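Local coordinates for attachment invasion locus protein (Yersinia pestis, PDB 3QRC) that probably promotes the invasion of pathogenic bacteria into eukaryotic cells, by an unknown mechanism, as an outer-membrane beta-barrel, at residues 50-55 and 68-73. Numbering follows the deposited sequence.
Sequences QTRRGF and DFKYYS. With GU4 (2,3,4,6-tetra-O-sulfonato-alpha-D-glucopyranose), chain C; C8E ((hydroxyethyloxy)tri(ethyloxy)octane), chain F.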
# COMPACT_ATOMS: atom_id res chain seq x y z
N GLN A 50 -2.06 2.36 -3.29
CA GLN A 50 -3.35 3.03 -3.40
C GLN A 50 -4.47 2.01 -3.53
O GLN A 50 -4.35 1.05 -4.30
CB GLN A 50 -3.38 3.96 -4.61
CG GLN A 50 -4.72 4.61 -4.85
CD GLN A 50 -4.68 5.53 -6.07
OE1 GLN A 50 -4.14 6.63 -6.01
NE2 GLN A 50 -5.25 5.06 -7.18
N THR A 51 -5.54 2.22 -2.78
CA THR A 51 -6.71 1.36 -2.91
C THR A 51 -7.93 2.26 -2.98
O THR A 51 -7.92 3.37 -2.44
CB THR A 51 -6.84 0.38 -1.72
OG1 THR A 51 -6.96 1.12 -0.49
CG2 THR A 51 -5.62 -0.57 -1.65
N ARG A 52 -8.97 1.79 -3.66
CA ARG A 52 -10.17 2.58 -3.88
C ARG A 52 -11.39 1.72 -3.85
O ARG A 52 -11.35 0.54 -4.20
CB ARG A 52 -10.13 3.23 -5.26
CG ARG A 52 -9.09 4.31 -5.44
CD ARG A 52 -9.25 4.95 -6.82
NE ARG A 52 -8.47 6.18 -6.94
CZ ARG A 52 -8.44 6.95 -8.02
NH1 ARG A 52 -9.15 6.61 -9.10
NH2 ARG A 52 -7.70 8.05 -8.03
N ARG A 53 -12.51 2.33 -3.48
CA ARG A 53 -13.80 1.67 -3.62
C ARG A 53 -14.83 2.74 -3.96
O ARG A 53 -15.01 3.69 -3.20
CB ARG A 53 -14.15 0.94 -2.32
CG ARG A 53 -15.53 0.33 -2.32
CD ARG A 53 -15.69 -0.58 -3.50
NE ARG A 53 -14.84 -1.77 -3.40
CZ ARG A 53 -14.80 -2.74 -4.30
NH1 ARG A 53 -15.55 -2.66 -5.39
NH2 ARG A 53 -14.01 -3.80 -4.11
N GLY A 54 -15.48 2.61 -5.11
CA GLY A 54 -16.50 3.55 -5.55
C GLY A 54 -17.91 3.04 -5.34
O GLY A 54 -18.13 1.84 -5.21
N PHE A 55 -18.87 3.95 -5.30
CA PHE A 55 -20.26 3.59 -5.07
C PHE A 55 -21.15 4.53 -5.88
O PHE A 55 -20.86 5.72 -5.99
CB PHE A 55 -20.59 3.68 -3.58
CG PHE A 55 -22.05 3.71 -3.28
CD1 PHE A 55 -22.72 2.52 -3.03
CD2 PHE A 55 -22.75 4.91 -3.22
CE1 PHE A 55 -24.07 2.53 -2.75
CE2 PHE A 55 -24.09 4.92 -2.94
CZ PHE A 55 -24.75 3.72 -2.70
N ASP A 68 -16.72 7.91 -3.43
CA ASP A 68 -15.66 6.93 -3.47
C ASP A 68 -14.75 7.15 -2.29
O ASP A 68 -14.64 8.25 -1.75
CB ASP A 68 -14.88 6.98 -4.79
CG ASP A 68 -14.15 8.28 -4.99
OD1 ASP A 68 -12.92 8.29 -4.80
OD2 ASP A 68 -14.81 9.28 -5.33
N PHE A 69 -14.10 6.07 -1.91
CA PHE A 69 -13.19 6.05 -0.81
C PHE A 69 -11.86 5.76 -1.45
O PHE A 69 -11.78 4.93 -2.36
CB PHE A 69 -13.63 4.94 0.13
CG PHE A 69 -15.03 5.13 0.65
CD1 PHE A 69 -15.26 5.86 1.80
CD2 PHE A 69 -16.12 4.62 -0.05
CE1 PHE A 69 -16.55 6.07 2.27
CE2 PHE A 69 -17.42 4.82 0.41
CZ PHE A 69 -17.64 5.54 1.57
N LYS A 70 -10.83 6.50 -1.04
CA LYS A 70 -9.48 6.29 -1.55
C LYS A 70 -8.47 6.37 -0.42
O LYS A 70 -8.56 7.26 0.43
CB LYS A 70 -9.13 7.37 -2.57
CG LYS A 70 -7.70 7.25 -3.11
CD LYS A 70 -7.38 8.27 -4.20
CE LYS A 70 -7.17 9.67 -3.63
NZ LYS A 70 -6.63 10.62 -4.65
N TYR A 71 -7.51 5.46 -0.42
CA TYR A 71 -6.40 5.52 0.51
C TYR A 71 -5.13 5.44 -0.32
O TYR A 71 -5.04 4.62 -1.22
CB TYR A 71 -6.45 4.31 1.44
CG TYR A 71 -5.23 4.12 2.29
CD1 TYR A 71 -5.03 4.85 3.46
CD2 TYR A 71 -4.26 3.18 1.93
CE1 TYR A 71 -3.89 4.66 4.24
CE2 TYR A 71 -3.13 2.99 2.71
CZ TYR A 71 -2.95 3.72 3.86
OH TYR A 71 -1.82 3.49 4.62
N TYR A 72 -4.15 6.27 -0.03
CA TYR A 72 -2.83 6.00 -0.62
C TYR A 72 -1.75 6.29 0.39
O TYR A 72 -1.97 7.02 1.35
CB TYR A 72 -2.61 6.78 -1.91
CG TYR A 72 -2.62 8.28 -1.75
CD1 TYR A 72 -3.81 8.99 -1.88
CD2 TYR A 72 -1.45 8.98 -1.46
CE1 TYR A 72 -3.82 10.37 -1.73
CE2 TYR A 72 -1.46 10.35 -1.31
CZ TYR A 72 -2.65 11.04 -1.44
OH TYR A 72 -2.67 12.42 -1.29
N SER A 73 -0.57 5.71 0.19
CA SER A 73 0.51 5.88 1.13
C SER A 73 1.82 5.95 0.37
O SER A 73 1.96 5.39 -0.73
CB SER A 73 0.57 4.71 2.11
OG SER A 73 0.87 3.51 1.41
C1 GU4 C . -6.74 16.57 -4.40
O5 GU4 C . -6.18 17.48 -4.61
C5 GU4 C . -6.68 18.71 -3.72
C6 GU4 C . -6.06 20.06 -4.19
O6 GU4 C . -4.79 20.26 -3.67
S6 GU4 C . -3.63 21.28 -4.29
O22 GU4 C . -3.86 21.18 -5.66
O23 GU4 C . -2.14 20.83 -3.93
O21 GU4 C . -4.12 22.77 -3.98
C4 GU4 C . -6.61 18.49 -2.13
O4 GU4 C . -7.36 19.53 -1.62
S4 GU4 C . -6.78 20.65 -0.62
O25 GU4 C . -5.94 21.64 -1.48
O26 GU4 C . -5.88 19.89 0.39
O24 GU4 C . -7.89 21.47 0.08
C3 GU4 C . -6.93 17.50 -1.81
O3 GU4 C . -6.69 17.14 -0.53
S3 GU4 C . -7.82 16.50 0.41
O28 GU4 C . -7.92 15.02 0.03
O29 GU4 C . -7.30 16.46 1.82
O27 GU4 C . -9.21 17.13 0.24
C2 GU4 C . -6.43 16.23 -2.83
O2 GU4 C . -7.05 15.03 -2.53
S2 GU4 C . -6.19 13.66 -2.54
O11 GU4 C . -5.74 13.36 -3.98
O12 GU4 C . -7.12 12.50 -2.14
O10 GU4 C . -5.06 13.84 -1.56
C1 C8E F . -10.28 3.80 1.50
C2 C8E F . -10.02 4.45 2.85
C3 C8E F . -11.11 5.45 3.21
C4 C8E F . -10.73 6.20 4.48
C5 C8E F . -11.52 7.49 4.70
C6 C8E F . -11.01 8.16 5.98
C7 C8E F . -11.52 9.57 6.23
C8 C8E F . -10.60 10.21 7.27
O9 C8E F . -11.25 10.57 8.47
C10 C8E F . -12.65 10.57 8.37
C11 C8E F . -13.26 10.23 9.72
O12 C8E F . -14.67 10.29 9.63
C13 C8E F . -15.14 10.11 8.31
C14 C8E F . -16.08 8.91 8.24
O15 C8E F . -16.06 8.37 6.94
C16 C8E F . -16.30 6.98 6.90
C17 C8E F . -15.08 6.23 6.36
O18 C8E F . -14.93 5.00 7.03
C19 C8E F . -15.86 4.02 6.63
C20 C8E F . -15.71 2.77 7.49
O21 C8E F . -16.99 2.22 7.77
O HOH W 1 -4.16 9.30 -5.91
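Thr51 and Tyr71 trade two backbone hydrogen bonds, N to O in each direction, and at the next hydrogen-bonded pair Arg53 and Phe69 do the same; all four measure 2.9 Å and tie the antiparallel strands together. At the intervening non-hydrogen-bonded pair, Arg52 and Lys70 run alongside each other on the outer face. Lys70 CD lies 3.6 Å from Arg52 NE, at the guanidinium edge, so the lysine stem packs against the exposed arginine while Lys70 NZ goes on to the sulfates. Extended through CD, the lysine turns about its CG–CD bond (chi3 75°) and brings NZ 3.0 Å from GU4 O11, with a weaker bond to O12 of the same sulfate. Tyr72 OH donates to its third oxygen, O10, at 2.8 Å; a long cation and a hydroxyl donor suit sulfate oxygens. A water bridges Lys70 NZ and Gln50 OE1, and NZ also salt-bridges a sulfated fructose. On the inward face, Thr51 OG1 packs 3.8 Å from Tyr71 CB; these polar side chains suit the interior, bonding to Ser14 and Glu137 respectively. Apolar Phe69 suits the detergent tail that its CB meets. This is a hairpin of an eight-stranded outer-membrane barrel, its outer face carrying a sulfated-sugar site.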